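Local coordinates for protein Plm1 (Streptomyces sp. HK803, PDB 4HXY) that probably reduces a beta-keto polyketide intermediate with NADPH, serving as the ketoreductase of the first module in phoslactomycin biosynthesis, at residues A[84-89]-A[144-149]; A[215-220]-A[261-266]; A[246-249]-A[255-258]. All blocks are in the same frame, centred on the assembly; numbering follows the deposited sequence. Where two conformers were deposited one is given.

Interaction 1 (A[84-89]-A[144-149]); sequences PVWCVT and AGTLTD
T146 turns its hydroxyl back on its own helix, OG1 hydrogen-bonding A142 O one turn earlier, and its methyl to W86. The first torsion explains this division: with chi1 at -63°, OG1 sits beside the backbone N, close to that carbonyl, and CG2 swings out opposite the N. The methyl lands over the outer rim of the six-membered ring, near CH2 and CZ3, with T146 CG2 3.9 Å from W86 CH2. L147 comes in over the same face but at the other end. Its CD2 branch lies 3.6 Å from the centroid of the W86 five-membered ring and only 20° off the normal, a CH-pi contact in which L147 CD2 comes within 3.4 Å of W86 CG. Two neighbouring residues of helix 137-148 thus roof one indole face with methyl groups, and no hydrogen bond crosses between the segments. W86 belongs to strand 85-90, flanked by the parallel strands 59-63 and 125-131, whose L61 and V129 also touch the indole; L147 packs further on F42. The contact therefore seats helix 137-148 on a Rossmann-like sheet, probably the cofactor-free structural half known from modular ketoreductases. With dispersion and CH-pi attraction doing the work, the helix here meets the strand through methyl groups fitted to the flat indole, and the one hydroxyl in the contact is satisfied within the helix.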
loop_
_atom_site.group_PDB
_atom_site.type_symbol
_atom_site.label_atom_id
_atom_site.label_comp_id
_atom_site.label_asym_id
_atom_site.label_seq_id
_atom_site.Cartn_x
_atom_site.Cartn_y
_atom_site.Cartn_z
ATOM N N PRO A 84 -1.134 24.859 -6.271
ATOM C CA PRO A 84 -1.038 23.549 -5.623
ATOM C C PRO A 84 -2.180 22.592 -5.994
ATOM O O PRO A 84 -3.334 23.008 -6.082
ATOM C CB PRO A 84 -1.113 23.887 -4.131
ATOM C CG PRO A 84 -0.793 25.343 -4.018
ATOM C CD PRO A 84 -1.235 25.962 -5.296
ATOM N N VAL A 85 -1.826 21.327 -6.188
ATOM C CA VAL A 85 -2.760 20.275 -6.528
ATOM C C VAL A 85 -3.103 19.490 -5.276
ATOM O O VAL A 85 -2.241 18.833 -4.676
ATOM C CB VAL A 85 -2.157 19.318 -7.553
ATOM C CG1 VAL A 85 -3.118 18.190 -7.874
ATOM C CG2 VAL A 85 -1.779 20.098 -8.829
ATOM N N TRP A 86 -4.368 19.558 -4.906
ATOM C CA TRP A 86 -4.877 18.887 -3.725
ATOM C C TRP A 86 -5.824 17.799 -4.171
ATOM O O TRP A 86 -6.593 17.998 -5.121
ATOM C CB TRP A 86 -5.611 19.907 -2.836
ATOM C CG TRP A 86 -4.695 20.756 -2.044
ATOM C CD1 TRP A 86 -4.190 21.982 -2.391
ATOM C CD2 TRP A 86 -4.148 20.446 -0.755
ATOM N NE1 TRP A 86 -3.349 22.436 -1.397
ATOM C CE2 TRP A 86 -3.300 21.512 -0.393
ATOM C CE3 TRP A 86 -4.273 19.358 0.109
ATOM C CZ2 TRP A 86 -2.594 21.525 0.813
ATOM C CZ3 TRP A 86 -3.566 19.362 1.290
ATOM C CH2 TRP A 86 -2.748 20.441 1.642
ATOM N N CYS A 87 -5.779 16.660 -3.486
ATOM C CA CYS A 87 -6.630 15.520 -3.808
ATOM C C CYS A 87 -7.452 15.128 -2.589
ATOM O O CYS A 87 -6.880 14.850 -1.524
ATOM C CB CYS A 87 -5.775 14.348 -4.283
ATOM S SG CYS A 87 -6.753 12.891 -4.730
ATOM N N VAL A 88 -8.779 15.107 -2.742
ATOM C CA VAL A 88 -9.669 14.668 -1.653
ATOM C C VAL A 88 -10.238 13.270 -1.918
ATOM O O VAL A 88 -10.600 12.929 -3.039
ATOM C CB VAL A 88 -10.833 15.643 -1.372
ATOM C CG1 VAL A 88 -10.312 16.906 -0.734
ATOM C CG2 VAL A 88 -11.636 15.949 -2.655
ATOM N N THR A 89 -10.265 12.472 -0.865
ATOM C CA THR A 89 -10.750 11.109 -0.887
ATOM C C THR A 89 -11.729 10.945 0.274
ATOM O O THR A 89 -11.924 11.873 1.052
ATOM C CB THR A 89 -9.606 10.120 -0.673
ATOM O OG1 THR A 89 -8.948 10.387 0.581
ATOM C CG2 THR A 89 -8.593 10.249 -1.798
ATOM N N ALA A 144 -11.853 23.984 3.635
ATOM C CA ALA A 144 -11.613 25.339 3.159
ATOM C C ALA A 144 -10.420 25.965 3.855
ATOM O O ALA A 144 -9.589 26.580 3.221
ATOM C CB ALA A 144 -12.844 26.180 3.353
ATOM N N GLY A 145 -10.336 25.779 5.161
ATOM C CA GLY A 145 -9.187 26.258 5.937
ATOM C C GLY A 145 -7.884 25.665 5.441
ATOM O O GLY A 145 -6.873 26.351 5.346
ATOM N N THR A 146 -7.914 24.381 5.088
ATOM C CA THR A 146 -6.734 23.692 4.589
ATOM C C THR A 146 -6.290 24.253 3.236
ATOM O O THR A 146 -5.104 24.495 3.035
ATOM C CB THR A 146 -7.008 22.161 4.508
ATOM O OG1 THR A 146 -7.253 21.663 5.832
ATOM C CG2 THR A 146 -5.841 21.410 3.890
ATOM N N LEU A 147 -7.237 24.470 2.325
ATOM C CA LEU A 147 -6.923 24.957 0.989
ATOM C C LEU A 147 -6.524 26.430 0.962
ATOM O O LEU A 147 -5.818 26.862 0.055
ATOM C CB LEU A 147 -8.094 24.738 0.037
ATOM C CG LEU A 147 -8.500 23.288 -0.201
ATOM C CD1 LEU A 147 -9.677 23.217 -1.194
ATOM C CD2 LEU A 147 -7.308 22.453 -0.688
ATOM N N THR A 148 -6.988 27.194 1.940
ATOM C CA THR A 148 -6.706 28.629 1.968
ATOM C C THR A 148 -5.417 28.948 2.706
ATOM O O THR A 148 -4.737 29.935 2.382
ATOM C CB THR A 148 -7.860 29.406 2.608
ATOM O OG1 THR A 148 -8.118 28.894 3.919
ATOM C CG2 THR A 148 -9.095 29.271 1.773
ATOM N N ASP A 149 -5.081 28.117 3.690
ATOM C CA ASP A 149 -3.948 28.370 4.583
ATOM C C ASP A 149 -2.636 27.819 4.019
ATOM O O ASP A 149 -2.474 27.686 2.799
ATOM C CB ASP A 149 -4.225 27.758 5.962
ATOM C CG ASP A 149 -5.452 28.363 6.645
ATOM O OD1 ASP A 149 -6.126 29.239 6.045
ATOM O OD2 ASP A 149 -5.753 27.948 7.788
#

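Interaction 2 (A[215-220]-A[261-266]); sequences RILLLS and DALAAE. With NDP (NADPH dihydro-nicotinamide-adenine-dinucleotide phosphate), chain C.
L217 and L263 meet tip to tip in the tight, buried part of this contact: L217 CD1 is 3.5 Å from L263 CD1, closer than methyl groups usually pack, and 3.9 Å from L263 CD2. L191 of the adjoining strand 189-193 also packs on L217, on the sheet side of the contact. The outer end is looser and polar. There R215, its chain extended from CG to NE, runs past L263 to reach E266, an exposed residue. R215 NH2 bonds E266 OE1 at 3.1 Å, the shortest link of a salt bridge; R215 NH1 adds two weak bonds, 3.3 Å to E266 OE1 and 3.4 Å to E266 OE2. The fit is skewed: the guanidinium and carboxylate planes are 57° apart, and although OE1 lies close to the guanidinium plane, NH2 meets it from above the carboxylate, 61° out of plane. At its far end the strand turns to the cofactor, with S220 CA 3.5 Å from NDP N3A, while S220 OG is held by T196 OG1 and G223 N. This is the second strand of the NADPH-binding Rossmann fold, whose C-terminal end borders the adenosine part of the cofactor, here the adenine and the 2'-phosphate side. The leucines probably give helix 253-265 its more constant hold, and the skewed, partly weak ion pair at the exposed end probably adds less.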
loop_
_atom_site.group_PDB
_atom_site.type_symbol
_atom_site.label_atom_id
_atom_site.label_comp_id
_atom_site.label_asym_id
_atom_site.label_seq_id
_atom_site.Cartn_x
_atom_site.Cartn_y
_atom_site.Cartn_z
ATOM N N ARG A 215 0.145 -29.627 3.098
ATOM C CA ARG A 215 0.397 -29.342 1.679
ATOM C C ARG A 215 0.865 -27.912 1.499
ATOM O O ARG A 215 0.283 -27.007 2.079
ATOM C CB ARG A 215 -0.864 -29.484 0.852
ATOM C CG ARG A 215 -1.458 -30.831 0.840
ATOM C CD ARG A 215 -2.355 -30.945 -0.358
ATOM N NE ARG A 215 -3.168 -32.151 -0.255
ATOM C CZ ARG A 215 -4.022 -32.544 -1.184
ATOM N NH1 ARG A 215 -4.173 -31.825 -2.298
ATOM N NH2 ARG A 215 -4.719 -33.654 -0.991
ATOM N N ILE A 216 1.893 -27.731 0.680
ATOM C CA ILE A 216 2.385 -26.405 0.328
ATOM C C ILE A 216 2.232 -26.227 -1.178
ATOM O O ILE A 216 2.764 -27.018 -1.960
ATOM C CB ILE A 216 3.841 -26.214 0.774
ATOM C CG1 ILE A 216 3.944 -26.371 2.286
ATOM C CG2 ILE A 216 4.362 -24.825 0.353
ATOM C CD1 ILE A 216 5.364 -26.516 2.789
ATOM N N LEU A 217 1.451 -25.232 -1.574
ATOM C CA LEU A 217 1.195 -24.946 -2.985
ATOM C C LEU A 217 1.836 -23.609 -3.352
ATOM O O LEU A 217 1.538 -22.571 -2.738
ATOM C CB LEU A 217 -0.295 -24.898 -3.262
ATOM C CG LEU A 217 -1.127 -26.183 -3.104
ATOM C CD1 LEU A 217 -2.423 -26.002 -3.852
ATOM C CD2 LEU A 217 -0.397 -27.395 -3.646
ATOM N N LEU A 218 2.714 -23.652 -4.352
ATOM C CA LEU A 218 3.425 -22.471 -4.832
ATOM C C LEU A 218 2.750 -22.060 -6.128
ATOM O O LEU A 218 2.721 -22.828 -7.101
ATOM C CB LEU A 218 4.888 -22.771 -5.081
ATOM C CG LEU A 218 5.701 -23.395 -3.957
ATOM C CD1 LEU A 218 7.120 -23.556 -4.452
ATOM C CD2 LEU A 218 5.661 -22.575 -2.650
ATOM N N LEU A 219 2.156 -20.878 -6.134
ATOM C CA LEU A 219 1.368 -20.420 -7.293
ATOM C C LEU A 219 2.057 -19.252 -7.989
ATOM O O LEU A 219 2.449 -18.273 -7.352
ATOM C CB LEU A 219 -0.027 -19.995 -6.826
ATOM C CG LEU A 219 -1.039 -19.551 -7.885
ATOM C CD1 LEU A 219 -2.467 -19.835 -7.429
ATOM C CD2 LEU A 219 -0.868 -18.058 -8.167
ATOM N N SER A 220 2.182 -19.355 -9.310
ATOM C CA SER A 220 2.786 -18.288 -10.126
ATOM C C SER A 220 2.372 -18.574 -11.552
ATOM O O SER A 220 1.853 -19.649 -11.828
ATOM C CB SER A 220 4.284 -18.244 -9.970
ATOM O OG SER A 220 4.923 -19.391 -10.532
ATOM N N ASP A 261 -11.686 -24.874 -5.340
ATOM C CA ASP A 261 -12.759 -25.877 -5.292
ATOM C C ASP A 261 -12.216 -27.309 -5.276
ATOM O O ASP A 261 -12.729 -28.160 -4.542
ATOM C CB ASP A 261 -13.687 -25.703 -6.501
ATOM C CG ASP A 261 -14.580 -24.474 -6.397
ATOM O OD1 ASP A 261 -14.573 -23.765 -5.357
ATOM O OD2 ASP A 261 -15.301 -24.204 -7.385
ATOM N N ALA A 262 -11.201 -27.574 -6.091
ATOM C CA ALA A 262 -10.598 -28.906 -6.196
ATOM C C ALA A 262 -9.927 -29.310 -4.890
ATOM O O ALA A 262 -9.976 -30.467 -4.499
ATOM C CB ALA A 262 -9.587 -28.958 -7.341
ATOM N N LEU A 263 -9.294 -28.349 -4.216
ATOM C CA LEU A 263 -8.643 -28.640 -2.945
ATOM C C LEU A 263 -9.677 -28.950 -1.860
ATOM O O LEU A 263 -9.495 -29.885 -1.081
ATOM C CB LEU A 263 -7.721 -27.474 -2.533
ATOM C CG LEU A 263 -6.431 -27.328 -3.365
ATOM C CD1 LEU A 263 -5.848 -25.900 -3.242
ATOM C CD2 LEU A 263 -5.374 -28.374 -3.012
ATOM N N ALA A 264 -10.767 -28.193 -1.827
ATOM C CA ALA A 264 -11.834 -28.412 -0.850
ATOM C C ALA A 264 -12.485 -29.781 -1.082
ATOM O O ALA A 264 -12.807 -30.490 -0.124
ATOM C CB ALA A 264 -12.875 -27.287 -0.896
ATOM N N ALA A 265 -12.618 -30.163 -2.348
ATOM C CA ALA A 265 -13.240 -31.448 -2.725
ATOM C C ALA A 265 -12.393 -32.660 -2.295
ATOM O O ALA A 265 -12.932 -33.728 -1.981
ATOM C CB ALA A 265 -13.502 -31.476 -4.233
ATOM N N GLU A 266 -11.078 -32.483 -2.268
ATOM C CA GLU A 266 -10.143 -33.484 -1.752
ATOM C C GLU A 266 -10.091 -33.553 -0.222
ATOM O O GLU A 266 -9.416 -34.420 0.321
ATOM C CB GLU A 266 -8.723 -33.163 -2.226
ATOM C CG GLU A 266 -8.469 -33.364 -3.681
ATOM C CD GLU A 266 -7.014 -33.136 -4.005
ATOM O OE1 GLU A 266 -6.181 -34.005 -3.652
ATOM O OE2 GLU A 266 -6.703 -32.084 -4.601
HETATM P PA NDP C . 9.755 -11.860 -7.399
HETATM O O1A NDP C . 10.923 -12.769 -7.214
HETATM O O2A NDP C . 9.598 -11.159 -8.715
HETATM O O5B NDP C . 8.412 -12.670 -7.099
HETATM C C5B NDP C . 7.174 -12.205 -7.597
HETATM C C4B NDP C . 6.328 -13.399 -7.932
HETATM O O4B NDP C . 5.055 -12.985 -8.384
HETATM C C3B NDP C . 6.902 -14.238 -9.049
HETATM O O3B NDP C . 6.886 -15.611 -8.612
HETATM C C2B NDP C . 5.966 -14.039 -10.220
HETATM O O2B NDP C . 6.034 -15.245 -10.952
HETATM C C1B NDP C . 4.658 -13.791 -9.474
HETATM N N9A NDP C . 3.587 -13.158 -10.233
HETATM C C8A NDP C . 3.598 -11.938 -10.874
HETATM N N7A NDP C . 2.402 -11.749 -11.473
HETATM C C5A NDP C . 1.607 -12.833 -11.197
HETATM C C6A NDP C . 0.306 -13.177 -11.527
HETATM N N6A NDP C . -0.506 -12.421 -12.259
HETATM N N1A NDP C . -0.180 -14.393 -11.080
HETATM C C2A NDP C . 0.600 -15.228 -10.289
HETATM N N3A NDP C . 1.891 -14.903 -9.960
HETATM C C4A NDP C . 2.365 -13.711 -10.412
HETATM O O3 NDP C . 9.736 -10.708 -6.274
HETATM P PN NDP C . 10.045 -10.841 -4.725
HETATM O O1N NDP C . 11.138 -9.885 -4.433
HETATM O O2N NDP C . 10.172 -12.233 -4.251
HETATM O O5D NDP C . 8.784 -10.127 -4.051
HETATM C C5D NDP C . 7.587 -10.817 -3.804
HETATM C C4D NDP C . 6.620 -9.866 -3.119
HETATM O O4D NDP C . 7.252 -9.208 -2.035
HETATM C C3D NDP C . 6.136 -8.779 -4.050
HETATM O O3D NDP C . 4.751 -8.656 -3.935
HETATM C C2D NDP C . 6.806 -7.514 -3.555
HETATM O O2D NDP C . 6.054 -6.346 -3.815
HETATM C C1D NDP C . 7.008 -7.818 -2.085
HETATM N N1N NDP C . 8.169 -7.108 -1.531
HETATM C C2N NDP C . 9.440 -7.475 -1.870
HETATM C C3N NDP C . 10.555 -6.725 -1.491
HETATM C C7N NDP C . 11.934 -7.167 -1.795
HETATM O O7N NDP C . 12.939 -6.457 -1.176
HETATM N N7N NDP C . 12.257 -8.142 -2.631
HETATM C C4N NDP C . 10.369 -5.683 -0.421
HETATM C C5N NDP C . 8.943 -5.369 -0.111
HETATM C C6N NDP C . 7.911 -6.098 -0.654
HETATM P P2B NDP C . 5.481 -15.400 -12.445
HETATM O O1X NDP C . 5.927 -16.781 -12.867
HETATM O O2X NDP C . 6.066 -14.313 -13.358
HETATM O O3X NDP C . 4.016 -15.249 -12.465
#

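Interaction 3 (A[246-249]-A[255-258]); sequences VAVD and AMSG. With NDP (NADPH dihydro-nicotinamide-adenine-dinucleotide phosphate), chain C.
V248 puts one methyl into the angle between two helix residues. With chi1 at 175°, CG1 stands opposite the backbone N and is carried out to helix 253-265, where V248 CG1 lies 3.6 Å from M256 SD and 3.9 Å from A255 CB. M256 does not run out straight: the bend at chi2 (-68°) brings SD up to V248 CG1, the further bend at chi3 turns CE, and M256 CG passes 3.8 Å from D249 O. L219 and, on helix 290-310, L306, L307 and L310 pack round the same methionine. The strand-turn-helix unit here is the third strand of the Rossmann fold with the helix that follows it, and in short-chain dehydrogenases an aspartate at this turn commonly reads the adenine. D249 does so in this model, its carboxylate, like V248 CG1, being placed opposite the backbone N. NDP N6A donates to D249 OD1 over 3.0 Å in a nearly straight bond of 166°, and T251 OG1 hydrogen-bonds the same oxygen, which should help fix the carboxylate's rotation. One residue earlier, V248 O comes within 3.5 Å of NDP C2A, at the pyrimidine part of the adenine.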
loop_
_atom_site.group_PDB
_atom_site.type_symbol
_atom_site.label_atom_id
_atom_site.label_comp_id
_atom_site.label_asym_id
_atom_site.label_seq_id
_atom_site.Cartn_x
_atom_site.Cartn_y
_atom_site.Cartn_z
ATOM N N VAL A 246 1.978 -24.686 -8.996
ATOM C CA VAL A 246 0.862 -24.643 -9.931
ATOM C C VAL A 246 1.011 -23.386 -10.805
ATOM O O VAL A 246 1.368 -22.323 -10.308
ATOM C CB VAL A 246 -0.528 -24.724 -9.255
ATOM C CG1 VAL A 246 -0.687 -26.059 -8.456
ATOM C CG2 VAL A 246 -0.807 -23.524 -8.340
ATOM N N ALA A 247 0.758 -23.548 -12.105
ATOM C CA ALA A 247 0.875 -22.469 -13.069
ATOM C C ALA A 247 -0.499 -21.823 -13.233
ATOM O O ALA A 247 -1.373 -22.300 -13.974
ATOM C CB ALA A 247 1.446 -22.999 -14.411
ATOM N N VAL A 248 -0.716 -20.730 -12.488
ATOM C CA VAL A 248 -2.010 -20.064 -12.402
ATOM C C VAL A 248 -1.790 -18.556 -12.283
ATOM O O VAL A 248 -0.926 -18.114 -11.558
ATOM C CB VAL A 248 -2.873 -20.567 -11.191
ATOM C CG1 VAL A 248 -4.160 -19.777 -11.033
ATOM C CG2 VAL A 248 -3.232 -22.053 -11.338
ATOM N N ASP A 249 -2.532 -17.801 -13.080
ATOM C CA ASP A 249 -2.613 -16.344 -12.928
ATOM C C ASP A 249 -3.546 -16.018 -11.747
ATOM O O ASP A 249 -4.725 -16.344 -11.762
ATOM C CB ASP A 249 -3.161 -15.778 -14.238
ATOM C CG ASP A 249 -3.193 -14.259 -14.284
ATOM O OD1 ASP A 249 -3.076 -13.611 -13.242
ATOM O OD2 ASP A 249 -3.346 -13.733 -15.410
ATOM N N ALA A 255 -9.645 -19.965 -13.136
ATOM C CA ALA A 255 -8.511 -20.778 -12.711
ATOM C C ALA A 255 -8.375 -20.817 -11.192
ATOM O O ALA A 255 -8.130 -21.875 -10.628
ATOM C CB ALA A 255 -7.223 -20.263 -13.341
ATOM N N MET A 256 -8.544 -19.671 -10.531
ATOM C CA MET A 256 -8.387 -19.621 -9.074
ATOM C C MET A 256 -9.507 -20.382 -8.373
ATOM O O MET A 256 -9.253 -21.154 -7.436
ATOM C CB MET A 256 -8.306 -18.170 -8.577
ATOM C CG MET A 256 -7.003 -17.497 -8.956
ATOM S SD MET A 256 -5.543 -18.154 -8.121
ATOM C CE MET A 256 -5.792 -17.391 -6.525
ATOM N N SER A 257 -10.735 -20.185 -8.838
ATOM C CA SER A 257 -11.891 -20.845 -8.229
ATOM C C SER A 257 -11.842 -22.362 -8.455
ATOM O O SER A 257 -12.206 -23.129 -7.567
ATOM C CB SER A 257 -13.199 -20.256 -8.758
ATOM O OG SER A 257 -13.306 -20.435 -10.161
ATOM N N GLY A 258 -11.386 -22.780 -9.635
ATOM C CA GLY A 258 -11.122 -24.192 -9.930
ATOM C C GLY A 258 -10.159 -24.868 -8.974
ATOM O O GLY A 258 -10.423 -25.980 -8.501
HETATM P PA NDP C . 9.755 -11.860 -7.399
HETATM O O1A NDP C . 10.923 -12.769 -7.214
HETATM O O2A NDP C . 9.598 -11.159 -8.715
HETATM O O5B NDP C . 8.412 -12.670 -7.099
HETATM C C5B NDP C . 7.174 -12.205 -7.597
HETATM C C4B NDP C . 6.328 -13.399 -7.932
HETATM O O4B NDP C . 5.055 -12.985 -8.384
HETATM C C3B NDP C . 6.902 -14.238 -9.049
HETATM O O3B NDP C . 6.886 -15.611 -8.612
HETATM C C2B NDP C . 5.966 -14.039 -10.220
HETATM O O2B NDP C . 6.034 -15.245 -10.952
HETATM C C1B NDP C . 4.658 -13.791 -9.474
HETATM N N9A NDP C . 3.587 -13.158 -10.233
HETATM C C8A NDP C . 3.598 -11.938 -10.874
HETATM N N7A NDP C . 2.402 -11.749 -11.473
HETATM C C5A NDP C . 1.607 -12.833 -11.197
HETATM C C6A NDP C . 0.306 -13.177 -11.527
HETATM N N6A NDP C . -0.506 -12.421 -12.259
HETATM N N1A NDP C . -0.180 -14.393 -11.080
HETATM C C2A NDP C . 0.600 -15.228 -10.289
HETATM N N3A NDP C . 1.891 -14.903 -9.960
HETATM C C4A NDP C . 2.365 -13.711 -10.412
HETATM O O3 NDP C . 9.736 -10.708 -6.274
HETATM P PN NDP C . 10.045 -10.841 -4.725
HETATM O O1N NDP C . 11.138 -9.885 -4.433
HETATM O O2N NDP C . 10.172 -12.233 -4.251
HETATM O O5D NDP C . 8.784 -10.127 -4.051
HETATM C C5D NDP C . 7.587 -10.817 -3.804
HETATM C C4D NDP C . 6.620 -9.866 -3.119
HETATM O O4D NDP C . 7.252 -9.208 -2.035
HETATM C C3D NDP C . 6.136 -8.779 -4.050
HETATM O O3D NDP C . 4.751 -8.656 -3.935
HETATM C C2D NDP C . 6.806 -7.514 -3.555
HETATM O O2D NDP C . 6.054 -6.346 -3.815
HETATM C C1D NDP C . 7.008 -7.818 -2.085
HETATM N N1N NDP C . 8.169 -7.108 -1.531
HETATM C C2N NDP C . 9.440 -7.475 -1.870
HETATM C C3N NDP C . 10.555 -6.725 -1.491
HETATM C C7N NDP C . 11.934 -7.167 -1.795
HETATM O O7N NDP C . 12.939 -6.457 -1.176
HETATM N N7N NDP C . 12.257 -8.142 -2.631
HETATM C C4N NDP C . 10.369 -5.683 -0.421
HETATM C C5N NDP C . 8.943 -5.369 -0.111
HETATM C C6N NDP C . 7.911 -6.098 -0.654
HETATM P P2B NDP C . 5.481 -15.400 -12.445
HETATM O O1X NDP C . 5.927 -16.781 -12.867
HETATM O O2X NDP C . 6.066 -14.313 -13.358
HETATM O O3X NDP C . 4.016 -15.249 -12.465
#

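In the fold
Interaction 1 closes first along the chain and lies at one end of the molecule, its centre 48 Å from interaction 2 and 44 Å from interaction 3, on the other side of the chain's centre. Interactions 2 and 3 are close neighbours, 9 Å between centres: strands 215-220 and 242-247 run side by side, both contacts use helix 253-265, and both segments of interaction 3 fall between those of interaction 2 in sequence. They join through L218 O to V246 N (2.8 Å) and S220 O to V248 N (2.9 Å), probable hydrogen bonds. Both touch NADPH, so this pair shapes the adenine end of the cofactor site, while interaction 1 belongs to the distant part of the fold.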